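3-oxoacyl-[acyl-carrier-protein] synthase 3 (Micrococcus luteus NCTC 2665, PDB 4EWP) probably catalyses the first condensation of fatty acid synthesis, joining an acyl-CoA primer such as acetyl-CoA to two carbons from malonyl-ACP. Local coordinates at residues H8-S14 with V137-T141; A21-A25 with E60-M65; G184-W190 with Y342-R348. All coordinates share one frame; numbering follows the deposited sequence.

Three contacts of one thiolase-fold subunit illustrate how chemistry follows place. Interaction 3 is buried: strand 341-348 pairs with the chain at 184-190 through mostly straight backbone bonds and two serine-centred ones. Interactions 1 and 2 are partly buried and draw on the two ends of strand 13-22, with centres about 32 Å apart. At 8-14 the chain leans on the C-terminal end of helix 125-138 through carbon-to-carbonyl contacts, whereas at 21-25 a tyrosine meets a glutamate and a methionine at the start of helix 62-76. Interactions 1 and 3 touch, Ser14 O lying 2.9 Å from Gly184 N in a probable hydrogen bond, and both reach the second subunit; interaction 2 does not.

Interaction 1. Residues H8-S14 with V137-T141; sequences HERPAAS and VRSGT
The imidazole of His8 lies against the carbonyl of Gly140: the oxygen sits over one ring face, 3.0 Å above its plane and displaced toward the rim, where CD2 approaches Gly140 O to 3.1 Å. CA of Thr141 comes up to the same ring obliquely. With CG anti to its own carbonyl carbon (chi1 -83°), the His8 ring is carried alongside the chain that leaves the helix. The pyrrolidine of Pro11 sets its CG and CD upon another carbonyl, CG lying 3.1 Å from Val137 O. That oxygen is the acceptor of the Gly140 N hydrogen bond, part of the Schellman motif that ends helix 125-138 at the homodimer interface. Residues 8-12 run across this helix end and lead into strand 13-22, and Gly140, at positive phi, brings its CA to 3.4 Å from Glu9 O in a CA-H...O contact. Arg10 lays CB and CG over the carbonyls of Arg138 and Ser139, CB 3.4 Å from Arg138 O, and sends its guanidinium to Pro11 O of the second subunit. Farther along, CG1 of Val137 packs 3.6 Å from Ser14 CB, while Ser14 OG bonds to Asp134. CG of Arg138 rests 3.9 Å from Ala13 CA, and its guanidinium forms a salt bridge with Asp134 of its own chain and hydrogen-bonds Ser139 O of the second subunit.

Interaction 2. Residues A21-A25 with E60-M65; sequences AYRPA and ETVPVM
At a capped helix start, Tyr22 from the end of edge strand 13-22 meets Glu60, just before the cap, and Met65, in the first turn of helix 62-76, whose N-cap Thr61 accepts from Val64 N through OG1. The tyrosine CG stands anti to the backbone N (chi1 -174°), which carries the ring out to both partners. Over one face lies CA of Met65, 4.2 Å from the ring centroid in a CH-pi contact. The methionine chain crosses the tyrosine at about a right angle, with CG 3.6 Å from Tyr22 CD1. Its sulfur makes an oblique Met-aromatic contact and also lies 4.0 Å from Pro24 CG. At the ring's edge and in its plane, Glu60 OE2 accepts a hydrogen bond from Tyr22 OH at 2.7 Å, using its anti lone pair; the carboxylate is turned 73° from the ring. A water donates to the same OE2 at 2.6 Å and accepts from Ala25 N. Since OE1 accepts from Thr57 N, both carboxylate oxygens have donors. Such a network is likely to stabilise Glu60 as the anion and to fix the rotation of both its carboxylate and the phenol hydroxyl.

Interaction 3. Residues G184-W190 with Y342-R348; sequences GISPSVW and YGAQVVR
Backbone hydrogen bonds carry most of the antiparallel pairing between 184-190 and 342-348, which adds the outermost strand, within this chain, to the C-terminal five-stranded sheet of the thiolase fold. Val189 and Ala344 form a hydrogen-bonded pair, straight from Val189 N (173°) but bent from Ala344 N (132°). Between Ile185 and Val189, around Pro187, the register shifts by one; beyond it Ser186 N donates to Val346 O at 2.8 Å, and Arg348 N to Gly184 O. Side-chain bonds fill the break. Ser186 OG accepts a hydrogen bond from Val346 N at 2.7 Å. Gln345, bent at chi2, delivers NE2 to Ser188 OG at 2.8 Å with the hydroxyl oxygen in its amide plane; NE2 also reaches Cys127 O, while OE1 accepts from Gln333. A leucine in place of Gln345 would probably leave Ser188 OG and Cys127 O without this shared donor. Trp190 CB lies 3.6 Å from Gly343 CA in an antiparallel non-hydrogen-bonded pair. The Tyr342 side chain lies about 9 Å from those of Cys123 and His275, probable active-site residues. Ile185, Ser188, Trp190 and Gln345 pack on helix 125-138, Ser186, Val189 and Tyr342 on helix 240-262, and strand 330-337 pairs along the other edge of 341-348.

Interaction 1. Residues H8-S14 with V137-T141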
loop_
_atom_site.group_PDB
_atom_site.type_symbol
_atom_site.label_atom_id
_atom_site.label_comp_id
_atom_site.label_asym_id
_atom_site.label_seq_id
_atom_site.Cartn_x
_atom_site.Cartn_y
_atom_site.Cartn_z
ATOM N N HIS A 8 7.781 17.126 -15.744
ATOM C CA HIS A 8 8.669 17.575 -14.666
ATOM C C HIS A 8 10.135 17.499 -15.085
ATOM O O HIS A 8 10.539 16.553 -15.771
ATOM C CB HIS A 8 8.535 16.645 -13.459
ATOM C CG HIS A 8 7.380 16.953 -12.565
ATOM N ND1 HIS A 8 6.906 18.232 -12.367
ATOM C CD2 HIS A 8 6.602 16.142 -11.805
ATOM C CE1 HIS A 8 5.892 18.199 -11.521
ATOM N NE2 HIS A 8 5.689 16.942 -11.164
ATOM N N GLU A 9 10.944 18.456 -14.636
ATOM C CA GLU A 9 12.395 18.302 -14.722
ATOM C C GLU A 9 12.884 17.351 -13.620
ATOM O O GLU A 9 12.241 17.234 -12.577
ATOM C CB GLU A 9 13.105 19.650 -14.615
ATOM C CG GLU A 9 13.304 20.336 -15.951
ATOM C CD GLU A 9 13.444 21.832 -15.798
ATOM O OE1 GLU A 9 12.879 22.368 -14.820
ATOM O OE2 GLU A 9 14.116 22.471 -16.642
ATOM N N ARG A 10 14.019 16.692 -13.855
ATOM C CA ARG A 10 14.534 15.674 -12.939
ATOM C C ARG A 10 15.891 16.046 -12.333
ATOM O O ARG A 10 16.785 16.533 -13.032
ATOM C CB ARG A 10 14.616 14.331 -13.662
ATOM C CG ARG A 10 13.291 13.947 -14.304
ATOM C CD ARG A 10 13.342 12.634 -15.078
ATOM N NE ARG A 10 14.096 12.759 -16.317
ATOM C CZ ARG A 10 14.090 11.849 -17.285
ATOM N NH1 ARG A 10 14.812 12.035 -18.383
ATOM N NH2 ARG A 10 13.359 10.754 -17.155
ATOM N N PRO A 11 16.053 15.821 -11.019
ATOM C CA PRO A 11 17.361 16.102 -10.416
ATOM C C PRO A 11 18.314 14.977 -10.793
ATOM O O PRO A 11 17.860 13.961 -11.327
ATOM C CB PRO A 11 17.060 16.060 -8.921
ATOM C CG PRO A 11 15.968 15.018 -8.811
ATOM C CD PRO A 11 15.130 15.166 -10.073
ATOM N N ALA A 12 19.601 15.149 -10.520
ATOM C CA ALA A 12 20.614 14.152 -10.848
ATOM C C ALA A 12 20.437 12.848 -10.060
ATOM O O ALA A 12 20.634 11.748 -10.595
ATOM C CB ALA A 12 22.010 14.730 -10.608
ATOM N N ALA A 13 20.074 12.967 -8.786
ATOM C CA ALA A 13 20.059 11.797 -7.913
ATOM C C ALA A 13 19.272 12.054 -6.636
ATOM O O ALA A 13 18.585 13.066 -6.505
ATOM C CB ALA A 13 21.491 11.358 -7.589
ATOM N N SER A 14 19.383 11.136 -5.689
ATOM C CA SER A 14 18.596 11.217 -4.463
ATOM C C SER A 14 19.462 10.833 -3.279
ATOM O O SER A 14 20.568 10.321 -3.455
ATOM C CB SER A 14 17.449 10.220 -4.541
ATOM O OG SER A 14 17.985 8.918 -4.720
ATOM N N VAL A 137 11.776 10.875 -6.335
ATOM C CA VAL A 137 12.758 11.956 -6.355
ATOM C C VAL A 137 13.437 12.056 -7.723
ATOM O O VAL A 137 13.548 13.137 -8.286
ATOM C CB VAL A 137 13.826 11.768 -5.233
ATOM C CG1 VAL A 137 14.965 12.748 -5.401
ATOM C CG2 VAL A 137 13.189 11.919 -3.838
ATOM N N ARG A 138 13.874 10.927 -8.275
ATOM C CA ARG A 138 14.627 10.975 -9.527
ATOM C C ARG A 138 13.771 11.223 -10.773
ATOM O O ARG A 138 14.315 11.531 -11.842
ATOM C CB ARG A 138 15.536 9.752 -9.695
ATOM C CG ARG A 138 16.791 9.826 -8.820
ATOM C CD ARG A 138 17.743 8.644 -9.043
ATOM N NE ARG A 138 17.039 7.387 -8.856
ATOM C CZ ARG A 138 16.692 6.574 -9.850
ATOM N NH1 ARG A 138 17.037 6.887 -11.097
ATOM N NH2 ARG A 138 16.015 5.447 -9.596
ATOM N N SER A 139 12.446 11.125 -10.635
ATOM C CA SER A 139 11.553 11.465 -11.746
ATOM C C SER A 139 11.032 12.894 -11.618
ATOM O O SER A 139 10.254 13.355 -12.459
ATOM C CB SER A 139 10.371 10.490 -11.848
ATOM O OG SER A 139 9.579 10.518 -10.670
ATOM N N GLY A 140 11.447 13.584 -10.558
ATOM C CA GLY A 140 11.043 14.961 -10.333
ATOM C C GLY A 140 9.599 15.086 -9.858
ATOM O O GLY A 140 9.021 16.171 -9.885
ATOM N N THR A 141 9.014 13.979 -9.418
ATOM C CA THR A 141 7.657 13.995 -8.881
ATOM C C THR A 141 7.640 14.596 -7.478
ATOM O O THR A 141 6.658 15.211 -7.056
ATOM C CB THR A 141 7.072 12.565 -8.846
ATOM O OG1 THR A 141 7.095 12.008 -10.173
ATOM C CG2 THR A 141 5.634 12.567 -8.312
#

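Interaction 2. Residues A21-A25 with E60-M65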
loop_
_atom_site.group_PDB
_atom_site.type_symbol
_atom_site.label_atom_id
_atom_site.label_comp_id
_atom_site.label_asym_id
_atom_site.label_seq_id
_atom_site.Cartn_x
_atom_site.Cartn_y
_atom_site.Cartn_z
ATOM N N ALA A 21 13.258 7.661 14.738
ATOM C CA ALA A 21 12.919 6.424 15.418
ATOM C C ALA A 21 11.852 6.646 16.484
ATOM O O ALA A 21 11.812 7.691 17.138
ATOM C CB ALA A 21 14.183 5.822 16.066
ATOM N N TYR A 22 10.986 5.657 16.651
ATOM C CA TYR A 22 10.141 5.601 17.833
ATOM C C TYR A 22 10.224 4.185 18.392
ATOM O O TYR A 22 9.959 3.202 17.685
ATOM C CB TYR A 22 8.682 5.971 17.510
ATOM C CG TYR A 22 7.812 6.067 18.749
ATOM C CD1 TYR A 22 7.300 4.921 19.369
ATOM C CD2 TYR A 22 7.510 7.298 19.310
ATOM C CE1 TYR A 22 6.507 5.009 20.516
ATOM C CE2 TYR A 22 6.724 7.396 20.447
ATOM C CZ TYR A 22 6.228 6.257 21.046
ATOM O OH TYR A 22 5.450 6.386 22.173
ATOM N N ARG A 23 10.599 4.094 19.660
ATOM C CA ARG A 23 10.739 2.829 20.354
ATOM C C ARG A 23 9.880 2.856 21.601
ATOM O O ARG A 23 10.119 3.660 22.497
ATOM C CB ARG A 23 12.192 2.613 20.782
ATOM C CG ARG A 23 13.151 2.371 19.637
ATOM C CD ARG A 23 14.527 2.026 20.178
ATOM N NE ARG A 23 15.545 2.085 19.139
ATOM C CZ ARG A 23 15.903 1.044 18.390
ATOM N NH1 ARG A 23 15.310 -0.138 18.568
ATOM N NH2 ARG A 23 16.858 1.180 17.470
ATOM N N PRO A 24 8.875 1.970 21.667
ATOM C CA PRO A 24 8.085 1.821 22.895
ATOM C C PRO A 24 8.995 1.582 24.100
ATOM O O PRO A 24 10.005 0.893 23.967
ATOM C CB PRO A 24 7.236 0.586 22.606
ATOM C CG PRO A 24 7.057 0.631 21.100
ATOM C CD PRO A 24 8.382 1.112 20.575
ATOM N N ALA A 25 8.640 2.142 25.253
ATOM C CA ALA A 25 9.465 2.025 26.450
ATOM C C ALA A 25 9.376 0.648 27.091
ATOM O O ALA A 25 10.222 0.281 27.912
ATOM C CB ALA A 25 9.100 3.110 27.468
ATOM N N GLU A 60 -0.087 3.702 22.010
ATOM C CA GLU A 60 0.987 3.776 21.021
ATOM C C GLU A 60 0.589 3.079 19.728
ATOM O O GLU A 60 1.070 1.977 19.416
ATOM C CB GLU A 60 2.268 3.166 21.581
ATOM C CG GLU A 60 2.912 4.026 22.638
ATOM C CD GLU A 60 4.092 3.351 23.278
ATOM O OE1 GLU A 60 3.927 2.212 23.781
ATOM O OE2 GLU A 60 5.183 3.959 23.254
ATOM N N THR A 61 -0.312 3.725 18.993
ATOM C CA THR A 61 -0.850 3.159 17.770
ATOM C C THR A 61 0.151 3.306 16.634
ATOM O O THR A 61 1.194 3.958 16.771
ATOM C CB THR A 61 -2.140 3.890 17.361
ATOM O OG1 THR A 61 -1.861 5.288 17.220
ATOM C CG2 THR A 61 -3.241 3.694 18.417
ATOM N N VAL A 62 -0.168 2.706 15.502
ATOM C CA VAL A 62 0.649 2.908 14.318
ATOM C C VAL A 62 0.832 4.415 13.989
ATOM O O VAL A 62 1.950 4.873 13.777
ATOM C CB VAL A 62 0.104 2.071 13.129
ATOM C CG1 VAL A 62 0.760 2.477 11.795
ATOM C CG2 VAL A 62 0.307 0.581 13.420
ATOM N N PRO A 63 -0.261 5.192 13.961
ATOM C CA PRO A 63 -0.083 6.619 13.654
ATOM C C PRO A 63 0.704 7.396 14.712
ATOM O O PRO A 63 1.456 8.296 14.348
ATOM C CB PRO A 63 -1.525 7.147 13.572
ATOM C CG PRO A 63 -2.331 5.941 13.147
ATOM C CD PRO A 63 -1.677 4.780 13.882
ATOM N N VAL A 64 0.512 7.073 15.990
ATOM C CA VAL A 64 1.273 7.707 17.045
ATOM C C VAL A 64 2.777 7.455 16.865
ATOM O O VAL A 64 3.581 8.393 16.865
ATOM C CB VAL A 64 0.810 7.229 18.426
ATOM C CG1 VAL A 64 1.843 7.581 19.499
ATOM C CG2 VAL A 64 -0.525 7.870 18.758
ATOM N N MET A 65 3.145 6.189 16.698
ATOM C CA MET A 65 4.546 5.803 16.532
ATOM C C MET A 65 5.140 6.386 15.240
ATOM O O MET A 65 6.263 6.900 15.249
ATOM C CB MET A 65 4.701 4.271 16.568
ATOM C CG MET A 65 4.271 3.643 17.917
ATOM S SD MET A 65 4.856 1.949 18.087
ATOM C CE MET A 65 3.776 1.063 16.956
HETATM O O HOH W 1 6.627 4.097 25.413
#

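Interaction 3. Residues G184-W190 with Y342-R348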
loop_
_atom_site.group_PDB
_atom_site.type_symbol
_atom_site.label_atom_id
_atom_site.label_comp_id
_atom_site.label_asym_id
_atom_site.label_seq_id
_atom_site.Cartn_x
_atom_site.Cartn_y
_atom_site.Cartn_z
ATOM N N GLY A 184 23.123 9.090 -3.777
ATOM C CA GLY A 184 23.125 8.631 -2.397
ATOM C C GLY A 184 22.359 7.338 -2.186
ATOM O O GLY A 184 22.428 6.742 -1.105
ATOM N N ILE A 185 21.641 6.896 -3.221
ATOM C CA ILE A 185 20.874 5.645 -3.171
ATOM C C ILE A 185 21.112 4.843 -4.452
ATOM O O ILE A 185 20.797 5.296 -5.558
ATOM C CB ILE A 185 19.362 5.927 -3.020
ATOM C CG1 ILE A 185 19.089 6.805 -1.797
ATOM C CG2 ILE A 185 18.558 4.639 -2.941
ATOM C CD1 ILE A 185 17.615 7.106 -1.573
ATOM N N SER A 186 21.677 3.655 -4.309
ATOM C CA SER A 186 21.995 2.820 -5.463
ATOM C C SER A 186 20.724 2.177 -6.027
ATOM O O SER A 186 19.696 2.142 -5.347
ATOM C CB SER A 186 23.001 1.737 -5.069
ATOM O OG SER A 186 22.367 0.700 -4.336
ATOM N N PRO A 187 20.795 1.665 -7.268
ATOM C CA PRO A 187 19.592 1.129 -7.930
ATOM C C PRO A 187 18.985 -0.005 -7.130
ATOM O O PRO A 187 19.694 -0.941 -6.740
ATOM C CB PRO A 187 20.116 0.602 -9.277
ATOM C CG PRO A 187 21.419 1.357 -9.508
ATOM C CD PRO A 187 21.995 1.599 -8.127
ATOM N N SER A 188 17.682 0.072 -6.882
ATOM C CA SER A 188 17.046 -0.940 -6.055
ATOM C C SER A 188 17.095 -2.324 -6.691
ATOM O O SER A 188 16.940 -2.476 -7.900
ATOM C CB SER A 188 15.603 -0.555 -5.736
ATOM O OG SER A 188 15.569 0.475 -4.761
ATOM N N VAL A 189 17.330 -3.328 -5.854
ATOM C CA VAL A 189 17.176 -4.728 -6.238
ATOM C C VAL A 189 16.018 -5.291 -5.403
ATOM O O VAL A 189 16.146 -5.507 -4.192
ATOM C CB VAL A 189 18.463 -5.537 -5.984
ATOM C CG1 VAL A 189 18.248 -7.012 -6.370
ATOM C CG2 VAL A 189 19.625 -4.926 -6.777
ATOM N N TRP A 190 14.865 -5.465 -6.033
ATOM C CA TRP A 190 13.687 -5.815 -5.273
ATOM C C TRP A 190 12.818 -6.752 -6.091
ATOM O O TRP A 190 12.871 -6.755 -7.332
ATOM C CB TRP A 190 12.935 -4.562 -4.771
ATOM C CG TRP A 190 12.490 -3.574 -5.851
ATOM C CD1 TRP A 190 13.080 -3.355 -7.057
ATOM C CD2 TRP A 190 11.360 -2.692 -5.794
ATOM N NE1 TRP A 190 12.383 -2.399 -7.766
ATOM C CE2 TRP A 190 11.325 -1.973 -7.008
ATOM C CE3 TRP A 190 10.375 -2.443 -4.835
ATOM C CZ2 TRP A 190 10.346 -1.011 -7.288
ATOM C CZ3 TRP A 190 9.393 -1.495 -5.115
ATOM C CH2 TRP A 190 9.386 -0.790 -6.332
ATOM N N TYR A 342 11.114 -8.986 -1.211
ATOM C CA TYR A 342 12.402 -8.485 -0.747
ATOM C C TYR A 342 12.800 -7.190 -1.456
ATOM O O TYR A 342 12.378 -6.935 -2.578
ATOM C CB TYR A 342 13.486 -9.524 -0.999
ATOM C CG TYR A 342 13.634 -9.916 -2.454
ATOM C CD1 TYR A 342 13.014 -11.055 -2.959
ATOM C CD2 TYR A 342 14.394 -9.148 -3.322
ATOM C CE1 TYR A 342 13.158 -11.420 -4.290
ATOM C CE2 TYR A 342 14.541 -9.501 -4.648
ATOM C CZ TYR A 342 13.919 -10.636 -5.128
ATOM O OH TYR A 342 14.075 -10.978 -6.453
ATOM N N GLY A 343 13.643 -6.397 -0.807
ATOM C CA GLY A 343 14.170 -5.185 -1.408
ATOM C C GLY A 343 15.523 -4.826 -0.807
ATOM O O GLY A 343 15.741 -5.020 0.401
ATOM N N ALA A 344 16.432 -4.318 -1.643
ATOM C CA ALA A 344 17.763 -3.936 -1.188
ATOM C C ALA A 344 18.325 -2.721 -1.923
ATOM O O ALA A 344 18.060 -2.529 -3.114
ATOM C CB ALA A 344 18.737 -5.120 -1.326
ATOM N N GLN A 345 19.133 -1.939 -1.207
ATOM C CA GLN A 345 19.863 -0.803 -1.771
ATOM C C GLN A 345 21.169 -0.598 -1.031
ATOM O O GLN A 345 21.297 -0.952 0.142
ATOM C CB GLN A 345 19.067 0.503 -1.623
ATOM C CG GLN A 345 17.746 0.533 -2.306
ATOM C CD GLN A 345 16.599 0.184 -1.378
ATOM O OE1 GLN A 345 16.774 0.005 -0.170
ATOM N NE2 GLN A 345 15.407 0.095 -1.946
ATOM N N VAL A 346 22.131 0.014 -1.700
ATOM C CA VAL A 346 23.252 0.600 -0.983
ATOM C C VAL A 346 22.945 2.087 -0.797
ATOM O O VAL A 346 22.513 2.780 -1.735
ATOM C CB VAL A 346 24.577 0.382 -1.713
ATOM C CG1 VAL A 346 25.690 1.166 -1.038
ATOM C CG2 VAL A 346 24.910 -1.129 -1.757
ATOM N N VAL A 347 23.107 2.568 0.426
ATOM C CA VAL A 347 22.780 3.954 0.711
ATOM C C VAL A 347 23.923 4.654 1.425
ATOM O O VAL A 347 24.632 4.047 2.211
ATOM C CB VAL A 347 21.490 4.097 1.550
ATOM C CG1 VAL A 347 20.288 3.483 0.812
ATOM C CG2 VAL A 347 21.667 3.489 2.937
ATOM N N ARG A 348 24.103 5.935 1.115
ATOM C CA ARG A 348 25.012 6.798 1.853
ATOM C C ARG A 348 24.313 7.247 3.137
ATOM O O ARG A 348 23.290 7.927 3.085
ATOM C CB ARG A 348 25.359 8.004 0.992
ATOM C CG ARG A 348 26.464 8.873 1.548
ATOM C CD ARG A 348 27.387 9.329 0.439
ATOM N NE ARG A 348 28.630 8.567 0.469
ATOM C CZ ARG A 348 29.195 8.002 -0.594
ATOM N NH1 ARG A 348 28.626 8.114 -1.792
ATOM N NH2 ARG A 348 30.329 7.323 -0.456
HETATM O O HOH W 2 21.477 8.042 1.146
#